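Local coordinates for kappa-carrageenase (Zobellia galactanivorans, PDB 5OCR), which probably hydrolyses the marine polysaccharide kappa-carrageenan, this chain being the glycoside hydrolase family 16 domain of a longer protein, at residues G100-K105 with M233-S238; E113-S118 with I271-Y276; Y127-A130 with T134-S137; M160-H165 with V219-K224; R178-M181 with Q186-K189. All blocks are in the same frame, centred on the assembly; numbering follows the deposited sequence.

Contact 1: residues G100-K105 with M233-S238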
# COMPACT_ATOMS: atom_id res chain seq x y z
N GLY A 100 -15.56 -3.23 -5.92
CA GLY A 100 -15.66 -1.86 -6.40
C GLY A 100 -14.46 -1.55 -7.27
O GLY A 100 -13.73 -2.48 -7.69
N TYR A 101 -14.25 -0.27 -7.51
CA TYR A 101 -13.07 0.18 -8.20
C TYR A 101 -12.32 1.18 -7.36
O TYR A 101 -12.95 2.11 -6.80
CB TYR A 101 -13.49 0.85 -9.54
CG TYR A 101 -12.38 0.98 -10.59
CD1 TYR A 101 -12.34 0.11 -11.67
CD2 TYR A 101 -11.45 2.04 -10.51
CE1 TYR A 101 -11.32 0.22 -12.59
CE2 TYR A 101 -10.41 2.10 -11.41
CZ TYR A 101 -10.41 1.22 -12.48
OH TYR A 101 -9.41 1.34 -13.44
N PHE A 102 -10.98 1.04 -7.29
CA PHE A 102 -10.15 1.87 -6.40
C PHE A 102 -9.02 2.52 -7.18
O PHE A 102 -8.27 1.75 -7.87
CB PHE A 102 -9.56 1.01 -5.28
CG PHE A 102 -10.62 0.14 -4.61
CD1 PHE A 102 -11.23 0.59 -3.43
CD2 PHE A 102 -11.07 -1.06 -5.16
CE1 PHE A 102 -12.30 -0.11 -2.88
CE2 PHE A 102 -12.08 -1.83 -4.56
CZ PHE A 102 -12.70 -1.33 -3.39
N GLU A 103 -8.85 3.84 -7.11
CA GLU A 103 -7.83 4.47 -7.94
C GLU A 103 -7.15 5.58 -7.19
O GLU A 103 -7.87 6.29 -6.42
CB GLU A 103 -8.62 5.09 -9.15
CG GLU A 103 -7.65 5.64 -10.24
CD GLU A 103 -8.41 6.19 -11.47
OE1 GLU A 103 -8.85 5.34 -12.28
OE2 GLU A 103 -8.54 7.43 -11.59
N ALA A 104 -5.84 5.74 -7.37
CA ALA A 104 -5.12 6.84 -6.80
C ALA A 104 -4.10 7.32 -7.76
O ALA A 104 -3.56 6.56 -8.58
CB ALA A 104 -4.49 6.34 -5.46
N LYS A 105 -3.90 8.63 -7.73
CA LYS A 105 -2.83 9.25 -8.57
C LYS A 105 -1.66 9.63 -7.66
O LYS A 105 -1.79 10.44 -6.68
CB LYS A 105 -3.44 10.45 -9.37
CG LYS A 105 -2.37 11.31 -10.16
CD LYS A 105 -3.21 12.36 -10.90
CE LYS A 105 -2.31 13.39 -11.51
NZ LYS A 105 -3.31 14.40 -11.97
N MET A 233 -12.60 -4.40 3.43
CA MET A 233 -11.22 -3.87 3.53
C MET A 233 -11.24 -2.36 3.58
O MET A 233 -12.09 -1.71 2.93
CB MET A 233 -10.47 -4.27 2.24
CG MET A 233 -10.17 -5.81 2.29
SD MET A 233 -9.47 -6.36 0.71
CE MET A 233 -10.84 -6.21 -0.39
N ASN A 234 -10.28 -1.80 4.30
CA ASN A 234 -10.06 -0.34 4.39
C ASN A 234 -9.14 0.13 3.30
O ASN A 234 -8.25 -0.62 2.87
CB ASN A 234 -9.50 0.09 5.73
CG ASN A 234 -10.37 -0.37 6.89
OD1 ASN A 234 -10.30 -1.53 7.31
ND2 ASN A 234 -11.16 0.52 7.41
N VAL A 235 -9.49 1.31 2.79
CA VAL A 235 -8.75 1.89 1.60
C VAL A 235 -7.54 2.65 2.12
O VAL A 235 -7.69 3.53 2.96
CB VAL A 235 -9.64 2.83 0.73
CG1 VAL A 235 -8.80 3.48 -0.44
CG2 VAL A 235 -10.83 2.03 0.24
N THR A 236 -6.32 2.30 1.65
CA THR A 236 -5.07 2.74 2.39
C THR A 236 -4.06 3.34 1.46
O THR A 236 -3.77 2.72 0.45
CB THR A 236 -4.48 1.58 3.19
OG1 THR A 236 -5.57 0.97 3.96
CG2 THR A 236 -3.39 2.14 4.19
N LEU A 237 -3.53 4.52 1.80
CA LEU A 237 -2.31 5.03 1.10
C LEU A 237 -1.25 5.21 2.19
O LEU A 237 -1.51 5.90 3.22
CB LEU A 237 -2.66 6.40 0.52
CG LEU A 237 -3.69 6.46 -0.60
CD1 LEU A 237 -4.42 7.83 -0.61
CD2 LEU A 237 -2.99 6.17 -1.91
N SER A 238 -0.08 4.62 2.00
CA SER A 238 0.92 4.77 3.06
C SER A 238 2.33 4.70 2.47
O SER A 238 2.54 4.14 1.37
CB SER A 238 0.68 3.70 4.09
OG SER A 238 0.88 2.40 3.52
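Phe102 and Val235 meet across the buried interior, each reaching from a different strand. The Phe102 side chain can be followed outward. Its CB starts towards residues 233-238, but Phe102 CB is still 5.8 Å from Val235 CG2. At CB the chain bends: CG lies anti to the carbonyl carbon and beside the backbone N (chi1 -49°). This turn carries Phe102 CD1 to 4.0 Å from Val235 CG2. The next ring atom, Phe102 CE1, is 4.1 Å from the same methyl, Val235 CG2. CG and CZ lie farther off. Of the ring atoms, CD1 and CE1 alone come near the methyl, which approaches obliquely. Val207 and Val282 also touch this side chain.

The two strands run in nearly the same direction, 19° apart end to end. Phe102 CA and Val235 CA are 8.1 Å apart, Ala104 CA and Leu237 CA 8.6 Å. The strands are not sheet neighbours. Strand 100-107 pairs with 200-207 and 273-285, and strand 233-241 with 86-97 and 115-122. This is face-to-face packing of two sheets, as expected in the beta-jellyroll of family 16.

Two residues further on, Ala104 CB meets Leu237 CD2 at 3.9 Å. The short methyl of Ala104 leaves the longer Leu237 to span the gap between the sheets. Phe119 touches both of these side chains. On the other side of strand 100-107, Glu103 is hydrogen-bonded to Tyr279 and Thr12, while Lys105 forms a salt bridge with Asp278, a magnesium-site residue.

Contact 2: residues E113-S118 with I271-Y276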
# COMPACT_ATOMS: atom_id res chain seq x y z
N GLU A 113 15.65 3.87 -3.45
CA GLU A 113 15.49 2.68 -2.61
C GLU A 113 15.41 3.10 -1.10
O GLU A 113 16.10 4.06 -0.68
CB GLU A 113 16.68 1.75 -2.86
CG GLU A 113 16.61 0.46 -2.08
CD GLU A 113 17.69 -0.52 -2.48
OE1 GLU A 113 17.48 -1.71 -2.23
OE2 GLU A 113 18.73 -0.13 -3.09
N GLY A 114 14.56 2.44 -0.34
CA GLY A 114 14.49 2.58 1.12
C GLY A 114 13.09 2.80 1.69
O GLY A 114 12.90 2.72 2.91
N VAL A 115 12.13 3.15 0.81
CA VAL A 115 10.72 3.36 1.23
C VAL A 115 9.86 2.72 0.16
O VAL A 115 10.34 2.47 -0.94
CB VAL A 115 10.29 4.85 1.47
CG1 VAL A 115 11.08 5.42 2.69
CG2 VAL A 115 10.44 5.72 0.18
N CYS A 116 8.58 2.55 0.46
CA CYS A 116 7.68 1.92 -0.45
C CYS A 116 6.37 2.68 -0.47
O CYS A 116 5.50 2.49 0.44
CB CYS A 116 7.43 0.45 -0.04
SG CYS A 116 6.20 -0.34 -1.15
N PRO A 117 6.20 3.60 -1.42
CA PRO A 117 4.89 4.23 -1.58
C PRO A 117 3.85 3.20 -2.04
O PRO A 117 4.14 2.44 -3.00
CB PRO A 117 5.08 5.22 -2.73
CG PRO A 117 6.58 5.49 -2.80
CD PRO A 117 7.23 4.17 -2.32
N SER A 118 2.72 3.13 -1.34
CA SER A 118 1.79 2.01 -1.55
C SER A 118 0.36 2.49 -1.54
O SER A 118 -0.00 3.50 -0.85
CB SER A 118 2.00 0.89 -0.51
OG SER A 118 1.54 1.27 0.77
N ILE A 271 16.73 11.33 4.00
CA ILE A 271 15.56 11.36 4.87
C ILE A 271 15.50 12.76 5.49
O ILE A 271 16.53 13.21 5.98
CB ILE A 271 15.66 10.23 5.96
CG1 ILE A 271 15.70 8.79 5.31
CG2 ILE A 271 14.54 10.41 6.97
CD1 ILE A 271 14.33 8.41 4.69
N PRO A 272 14.31 13.44 5.54
CA PRO A 272 12.97 12.87 5.24
C PRO A 272 12.76 12.70 3.73
O PRO A 272 13.43 13.40 2.90
CB PRO A 272 12.02 13.92 5.82
CG PRO A 272 12.83 15.23 5.80
CD PRO A 272 14.21 14.77 6.19
N THR A 273 11.85 11.79 3.37
CA THR A 273 11.51 11.68 1.96
C THR A 273 9.99 11.49 1.91
O THR A 273 9.38 11.06 2.95
CB THR A 273 12.26 10.49 1.33
OG1 THR A 273 12.08 10.57 -0.11
CG2 THR A 273 11.76 9.08 1.81
N SER A 274 9.36 11.84 0.77
CA SER A 274 7.92 11.91 0.75
C SER A 274 7.37 11.26 -0.50
O SER A 274 8.03 11.30 -1.53
CB SER A 274 7.48 13.36 0.71
OG SER A 274 7.89 14.05 1.90
N MET A 275 6.21 10.59 -0.36
CA MET A 275 5.31 10.32 -1.52
C MET A 275 4.23 11.38 -1.61
O MET A 275 3.92 12.05 -0.63
CB MET A 275 4.64 8.90 -1.46
CG MET A 275 3.74 8.77 -0.22
SD MET A 275 3.04 7.11 -0.06
CE MET A 275 1.81 7.10 -1.36
N TYR A 276 3.61 11.50 -2.78
CA TYR A 276 2.58 12.53 -3.00
C TYR A 276 1.36 11.91 -3.64
O TYR A 276 1.48 11.04 -4.58
CB TYR A 276 3.14 13.60 -4.00
CG TYR A 276 4.34 14.26 -3.41
CD1 TYR A 276 4.17 15.39 -2.59
CD2 TYR A 276 5.64 13.77 -3.66
CE1 TYR A 276 5.32 16.01 -2.01
CE2 TYR A 276 6.78 14.38 -3.06
CZ TYR A 276 6.58 15.49 -2.26
OH TYR A 276 7.68 16.11 -1.74
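Met275 gives up the most surface here, and its main partner is Pro117. The methionine runs up alongside the proline ring. Met275 CB rests against that ring, 3.9 Å from Pro117 CB. The chain then climbs beside it, because CG sits between the backbone N and the carbonyl carbon (chi1 63°). The sulfur SD of Met275 reaches 3.7 Å from Pro117 CA, so it touches the root of the ring as well as its CB. A bend at chi3 (-73°) turns Met275 CE along the strand towards the carbonyl oxygen of Ser118, 4.0 Å from Pro117 CB. The CA atoms of Pro117 and Met275 are 6.1 Å apart.

Val115 carries the second half of the contact. Its two methyls point at the one methyl of Thr273, tip to tip. Val115 CG1 is 3.8 Å from Thr273 CG2, and Val115 CG2 is 4.0 Å from Thr273 CG2. The hydroxyl of Thr273 takes another branch and is hydrogen-bonded to Asp110 and to the backbone N of Ile111. These bonds would hold the rotamer that turns the methyl towards Val115.

Strands 115-118 and 273-276 run almost parallel, with axes 8.1 Å apart and 16° between them. They come from the two facing layers of the jellyroll. Leu239, from strand 233-241, touches Val115, Pro117 and Met275. All the touching residues are buried. The interaction is carried by methyls, a proline ring and a thioether, so close fit and exclusion of water probably supply most of its strength, with no directional bonding between the two segments.

Contact 3: residues Y127-A130 with T134-S137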
# COMPACT_ATOMS: atom_id res chain seq x y z
N TYR A 127 -9.93 -14.56 13.21
CA TYR A 127 -9.43 -15.91 13.48
C TYR A 127 -10.50 -16.85 13.91
O TYR A 127 -10.19 -18.02 14.11
CB TYR A 127 -8.30 -15.93 14.51
CG TYR A 127 -6.98 -15.53 13.91
CD1 TYR A 127 -6.11 -16.48 13.33
CD2 TYR A 127 -6.56 -14.18 13.94
CE1 TYR A 127 -4.88 -16.13 12.79
CE2 TYR A 127 -5.36 -13.83 13.36
CZ TYR A 127 -4.51 -14.80 12.79
OH TYR A 127 -3.34 -14.39 12.20
N SER A 128 -11.76 -16.38 13.93
CA SER A 128 -12.93 -17.20 14.31
C SER A 128 -13.60 -18.01 13.19
O SER A 128 -14.50 -18.87 13.45
CB SER A 128 -13.99 -16.36 15.00
OG SER A 128 -14.86 -15.74 14.08
N VAL A 129 -13.18 -17.76 11.96
CA VAL A 129 -13.86 -18.28 10.82
C VAL A 129 -13.53 -19.78 10.73
O VAL A 129 -12.60 -20.31 11.41
CB VAL A 129 -13.42 -17.53 9.56
CG1 VAL A 129 -13.59 -16.05 9.79
CG2 VAL A 129 -11.93 -17.74 9.29
N ALA A 130 -14.32 -20.45 9.93
CA ALA A 130 -14.28 -21.89 9.81
C ALA A 130 -13.11 -22.35 8.95
O ALA A 130 -12.43 -21.54 8.28
CB ALA A 130 -15.60 -22.35 9.20
N THR A 134 -11.43 -17.36 4.93
CA THR A 134 -10.40 -16.28 4.96
C THR A 134 -10.41 -15.57 6.28
O THR A 134 -11.46 -15.13 6.70
CB THR A 134 -10.77 -15.26 3.86
OG1 THR A 134 -10.73 -15.92 2.59
CG2 THR A 134 -9.73 -14.07 3.80
N VAL A 135 -9.25 -15.50 6.92
CA VAL A 135 -9.03 -14.76 8.18
C VAL A 135 -8.70 -13.29 7.83
O VAL A 135 -9.11 -12.40 8.54
CB VAL A 135 -7.82 -15.46 8.86
CG1 VAL A 135 -7.22 -14.66 10.03
CG2 VAL A 135 -8.26 -16.86 9.29
N TYR A 136 -7.92 -13.10 6.77
CA TYR A 136 -7.39 -11.76 6.50
C TYR A 136 -7.27 -11.64 4.98
O TYR A 136 -6.82 -12.60 4.32
CB TYR A 136 -5.99 -11.66 7.11
CG TYR A 136 -5.19 -10.40 6.65
CD1 TYR A 136 -5.47 -9.17 7.20
CD2 TYR A 136 -4.20 -10.49 5.65
CE1 TYR A 136 -4.72 -8.01 6.84
CE2 TYR A 136 -3.42 -9.38 5.31
CZ TYR A 136 -3.74 -8.13 5.83
OH TYR A 136 -2.98 -6.99 5.48
N SER A 137 -7.67 -10.50 4.43
CA SER A 137 -7.63 -10.24 2.96
C SER A 137 -6.83 -8.95 2.71
O SER A 137 -7.19 -7.90 3.36
CB SER A 137 -9.07 -9.97 2.47
OG SER A 137 -9.76 -11.19 2.33
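A valine methyl sits almost exactly over the middle of a tyrosine ring. Val135 CG1 lies 3.7 Å from the centroid of the Tyr127 ring and only 3° off the ring normal. All six ring carbons are therefore at nearly equal distance from it, a clear CH-pi contact. The CG1 branch is anti to the backbone N of Val135 (chi1 168°), which directs it at the ring face.

The other methyl of Val135 serves a second partner. Val135 CG2 is 3.8 Å from Val129 CG2. Val129 CG2 also lies 3.7 Å from the carbonyl oxygen Thr134 O. Val135 is thus held between Tyr127 and Val129, side chains of one short loop. It is buried, whereas Tyr127 lies at the surface.

The chain turns a corner at Val135. Val135 and Tyr136 together face Val167, which makes a classic beta bulge where strand 134-144 pairs with strand 159-170. The loop 127-130 comes between strand 115-122 and strand 134-144 and folds back over the bulge. Lys169, on strand 159-170, donates hydrogen bonds to the carbonyl oxygens of Tyr127 and Val129 and ties this loop to the neighbouring strand.

Contact 4: residues M160-H165 with V219-K224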
# COMPACT_ATOMS: atom_id res chain seq x y z
N MET A 160 7.47 -2.51 -10.42
CA MET A 160 6.51 -2.43 -9.30
C MET A 160 5.80 -3.72 -9.04
O MET A 160 5.78 -4.62 -9.87
CB MET A 160 5.52 -1.26 -9.50
CG MET A 160 4.60 -1.54 -10.67
SD MET A 160 3.80 0.04 -11.20
CE MET A 160 5.11 1.10 -11.76
N ASP A 161 5.23 -3.81 -7.84
CA ASP A 161 4.56 -5.04 -7.43
C ASP A 161 3.11 -4.73 -7.13
O ASP A 161 2.78 -3.64 -6.65
CB ASP A 161 5.19 -5.51 -6.13
CG ASP A 161 6.69 -5.81 -6.33
OD1 ASP A 161 6.97 -6.61 -7.24
OD2 ASP A 161 7.57 -5.19 -5.66
N LEU A 162 2.25 -5.68 -7.47
CA LEU A 162 0.83 -5.49 -7.42
C LEU A 162 0.25 -6.77 -6.82
O LEU A 162 -0.59 -7.41 -7.42
CB LEU A 162 0.19 -5.11 -8.79
CG LEU A 162 0.96 -4.04 -9.60
CD1 LEU A 162 1.95 -4.70 -10.59
CD2 LEU A 162 -0.07 -3.32 -10.44
N ASN A 163 0.57 -7.10 -5.56
CA ASN A 163 0.37 -8.47 -5.06
C ASN A 163 -0.86 -8.67 -4.19
O ASN A 163 -1.41 -7.68 -3.75
CB ASN A 163 1.55 -8.80 -4.13
CG ASN A 163 2.82 -8.91 -4.92
OD1 ASN A 163 2.79 -9.25 -6.09
ND2 ASN A 163 3.94 -8.73 -4.27
N LEU A 164 -1.32 -9.91 -4.10
CA LEU A 164 -2.38 -10.25 -3.15
C LEU A 164 -1.82 -11.02 -1.96
O LEU A 164 -0.89 -11.81 -2.11
CB LEU A 164 -3.34 -11.25 -3.78
CG LEU A 164 -4.09 -10.65 -4.99
CD1 LEU A 164 -4.78 -11.74 -5.83
CD2 LEU A 164 -5.00 -9.51 -4.64
N HIS A 165 -2.43 -10.83 -0.79
CA HIS A 165 -1.94 -11.53 0.43
C HIS A 165 -3.20 -11.97 1.15
O HIS A 165 -4.21 -11.29 1.13
CB HIS A 165 -1.20 -10.61 1.39
CG HIS A 165 0.02 -9.96 0.82
ND1 HIS A 165 1.30 -10.39 1.13
CD2 HIS A 165 0.16 -8.90 -0.08
CE1 HIS A 165 2.19 -9.62 0.47
NE2 HIS A 165 1.48 -8.70 -0.26
N VAL A 219 -4.06 1.28 -18.33
CA VAL A 219 -3.69 0.06 -19.10
C VAL A 219 -3.86 -1.11 -18.17
O VAL A 219 -3.30 -1.09 -17.07
CB VAL A 219 -2.30 0.12 -19.67
CG1 VAL A 219 -1.98 -1.19 -20.38
CG2 VAL A 219 -2.13 1.35 -20.56
N GLU A 220 -4.62 -2.14 -18.53
CA GLU A 220 -4.61 -3.36 -17.68
C GLU A 220 -3.22 -4.01 -17.63
O GLU A 220 -2.62 -4.33 -18.71
CB GLU A 220 -5.63 -4.40 -18.21
CG GLU A 220 -5.49 -5.74 -17.47
CD GLU A 220 -6.61 -6.75 -17.86
OE1 GLU A 220 -7.62 -6.37 -18.46
OE2 GLU A 220 -6.47 -7.95 -17.59
N VAL A 221 -2.69 -4.23 -16.45
CA VAL A 221 -1.37 -4.83 -16.31
C VAL A 221 -1.42 -6.20 -15.61
O VAL A 221 -0.45 -6.95 -15.67
CB VAL A 221 -0.35 -3.93 -15.57
CG1 VAL A 221 -0.15 -2.61 -16.31
CG2 VAL A 221 -0.81 -3.63 -14.12
N ALA A 222 -2.54 -6.58 -14.99
CA ALA A 222 -2.58 -7.86 -14.33
C ALA A 222 -3.99 -8.23 -14.03
O ALA A 222 -4.85 -7.34 -13.95
CB ALA A 222 -1.86 -7.85 -12.98
N ARG A 223 -4.23 -9.53 -13.86
CA ARG A 223 -5.57 -9.96 -13.45
C ARG A 223 -5.43 -11.29 -12.77
O ARG A 223 -4.60 -12.12 -13.20
CB ARG A 223 -6.44 -10.05 -14.72
CG ARG A 223 -7.78 -10.70 -14.61
CD ARG A 223 -8.32 -10.90 -16.05
NE ARG A 223 -8.59 -9.67 -16.79
CZ ARG A 223 -9.77 -9.29 -17.27
NH1 ARG A 223 -10.85 -10.05 -17.01
NH2 ARG A 223 -9.91 -8.17 -17.95
N LYS A 224 -6.22 -11.49 -11.70
CA LYS A 224 -6.17 -12.77 -10.96
C LYS A 224 -7.55 -13.19 -10.54
O LYS A 224 -8.42 -12.35 -10.28
CB LYS A 224 -5.34 -12.73 -9.67
CG LYS A 224 -3.88 -12.29 -9.79
CD LYS A 224 -3.06 -13.36 -10.46
CE LYS A 224 -1.66 -13.20 -9.91
NZ LYS A 224 -0.73 -13.74 -10.97
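Residues 162-164 and 221-224 run in nearly the same direction, 7° apart, with Leu162 CA 8.1 Å from Ala222 CA. Side chains bridge the gap at two points. At the first, Leu162 CD2 meets Val221 CG2 at 3.8 Å. The side chains lie roughly perpendicular, and a single methyl of each touches. Trp190 touches both of them.

At the second, Leu164 and Lys224 lie side by side, pointing opposite ways. Leu164 CD1 is 4.0 Å from Lys224 CB and 4.1 Å from Lys224 CG. Lys224 thus offers the aliphatic start of its chain. A bend at chi2 (-72°) then carries the amine away. Its NZ donates hydrogen bonds to the carbonyl oxygens of Gln184 and Leu187.

Strand 159-170 pairs with 134-144, while strand 219-225 pairs with 211-216. The contact therefore joins facing layers of the jellyroll near one border. Val221 and Ala222 both face Trp214 in a classic beta bulge. This irregularity lets the two successive residues Val221 and Ala222 both point towards segment 160-165.

The outer side of strand 219-225 is polar and exposed. There Arg223 grips Glu220 side-on, with two nitrogens on two oxygens. Arg223 NE to Glu220 OE2 is 2.8 Å, and Arg223 NH2 to Glu220 OE1 is 3.0 Å, with an N-H...O angle of 177°, nearly straight. Both oxygens lie close to the guanidinium plane and are met on their syn sides, although the carboxylate itself is tilted. Arg223 NH1 goes on to a second carboxylate, that of Glu211.

Contact 5: residues R178-M181 with Q186-K189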
# COMPACT_ATOMS: atom_id res chain seq x y z
N ARG A 178 1.22 -16.21 0.79
CA ARG A 178 2.09 -15.11 0.41
C ARG A 178 2.28 -15.17 -1.10
O ARG A 178 2.29 -16.27 -1.69
CB ARG A 178 3.43 -15.24 1.15
CG ARG A 178 3.20 -15.49 2.64
CD ARG A 178 4.41 -15.20 3.52
NE ARG A 178 4.05 -14.55 4.79
CZ ARG A 178 4.10 -15.12 5.99
NH1 ARG A 178 4.46 -16.38 6.10
NH2 ARG A 178 3.79 -14.41 7.07
N PRO A 179 2.50 -14.02 -1.73
CA PRO A 179 2.66 -14.01 -3.20
C PRO A 179 3.77 -14.92 -3.70
O PRO A 179 3.56 -15.58 -4.70
CB PRO A 179 3.04 -12.54 -3.49
CG PRO A 179 2.62 -11.77 -2.31
CD PRO A 179 2.43 -12.65 -1.14
N LYS A 180 4.93 -14.99 -2.99
CA LYS A 180 6.06 -15.77 -3.51
C LYS A 180 5.80 -17.24 -3.32
O LYS A 180 6.49 -18.04 -3.94
CB LYS A 180 7.37 -15.35 -2.86
CG LYS A 180 7.79 -13.96 -3.33
CD LYS A 180 9.11 -13.56 -2.68
CE LYS A 180 9.36 -12.07 -3.08
NZ LYS A 180 10.54 -11.47 -2.44
N MET A 181 4.82 -17.58 -2.46
CA MET A 181 4.43 -19.02 -2.24
C MET A 181 3.44 -19.47 -3.27
O MET A 181 3.41 -20.66 -3.68
CB MET A 181 3.81 -19.19 -0.85
CG MET A 181 4.76 -18.69 0.22
SD MET A 181 4.73 -19.46 1.85
CE MET A 181 6.47 -19.24 2.27
N GLN A 186 -1.23 -15.08 -6.89
CA GLN A 186 -1.09 -13.91 -6.03
C GLN A 186 -0.01 -12.91 -6.35
O GLN A 186 0.00 -11.86 -5.78
CB GLN A 186 -0.99 -14.30 -4.56
CG GLN A 186 -2.22 -15.04 -4.06
CD GLN A 186 -2.12 -15.48 -2.66
OE1 GLN A 186 -2.59 -16.58 -2.33
NE2 GLN A 186 -1.50 -14.66 -1.81
N LEU A 187 0.94 -13.24 -7.20
CA LEU A 187 2.09 -12.31 -7.44
C LEU A 187 1.88 -11.62 -8.77
O LEU A 187 1.79 -12.31 -9.81
CB LEU A 187 3.42 -13.11 -7.45
CG LEU A 187 4.71 -12.27 -7.51
CD1 LEU A 187 5.80 -12.86 -6.58
CD2 LEU A 187 5.28 -12.21 -8.96
N ASN A 188 1.98 -10.28 -8.78
CA ASN A 188 2.06 -9.56 -10.02
C ASN A 188 3.24 -8.60 -10.01
O ASN A 188 3.44 -7.86 -9.06
CB ASN A 188 0.79 -8.70 -10.19
CG ASN A 188 -0.42 -9.52 -10.42
OD1 ASN A 188 -0.47 -10.39 -11.30
ND2 ASN A 188 -1.42 -9.30 -9.59
N LYS A 189 3.99 -8.55 -11.10
CA LYS A 189 5.10 -7.60 -11.25
C LYS A 189 4.83 -6.89 -12.59
O LYS A 189 4.28 -7.50 -13.56
CB LYS A 189 6.42 -8.38 -11.31
CG LYS A 189 6.83 -8.84 -9.90
CD LYS A 189 8.23 -9.46 -9.89
CE LYS A 189 8.70 -9.77 -8.46
NZ LYS A 189 9.10 -8.51 -7.73
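Pro179 lies against the backbone and CB atoms of Gln186 and Leu187, and this is the tight part of the contact. Pro179 CA and Leu187 CA are only 4.6 Å apart. Pro179 CB is 3.9 Å from the carbonyl oxygen Gln186 O and 4.0 Å from Leu187 CB. In return, Leu187 CB lies 3.7 Å from Pro179 O. The Gln186 side chain runs extended beneath the other segment. Gln186 NE2 comes to 3.9 Å from Arg178 C, but that is only packing. The amide nitrogen is hydrogen-bonded instead to the carbonyl oxygens of Leu164 and Lys177. These two bonds fix the buried amide under the turn. Residues 178-181 form a type I beta turn, closed by a backbone hydrogen bond from Met181 N to Arg178 O, 3.0 Å.

The other side is looser and faces solvent. Here the touch is one methyl on one methylene: Leu187 CD1 is 4.0 Å from Lys180 CG, and the side chains cross at a slant. Beyond CG the Lys180 chain stays extended and leaves Leu187 behind. Lys180 NZ ends 6.2 Å from Lys189 NZ. Asp148 bridges both amines, and Lys189 also meets Asp155 and Asp161, so the like charges are probably offset.

Segment 178-181 precedes the short helix 183-186, and segment 186-189 leads out of its end, so the contact closes the connection from strand 173-177 to strand 189-191. Strand 159-170 lies beneath, with Asn163 and His165 touching Pro179. Tyr150 of strand 149-150 touches Lys180 and Leu187.

Contacts 1, 2 and 4 each join facing layers of the jellyroll. Contacts 1 and 2 meet where Ser238 O lies 2.9 Å from Ser118 N, probably a hydrogen bond. Contacts 4 and 5, centres 9 Å apart, are tied by the salt bridge Asp161 OD1 to Lys189 NZ, 2.9 Å. Contact 3 lies 32 Å from contact 2, centre to centre. Glu138, Asp140 and Glu143 match the ExDxxE motif of family 16, so strand 134-144 probably carries the active site. It begins in contact 3 and pairs with strands of contacts 2 and 4. A glycerol, probably from the crystallisation liquor, lies about 3 Å from the Ser118 side chain. A magnesium ion lies about 10 Å from the Leu237 side chain.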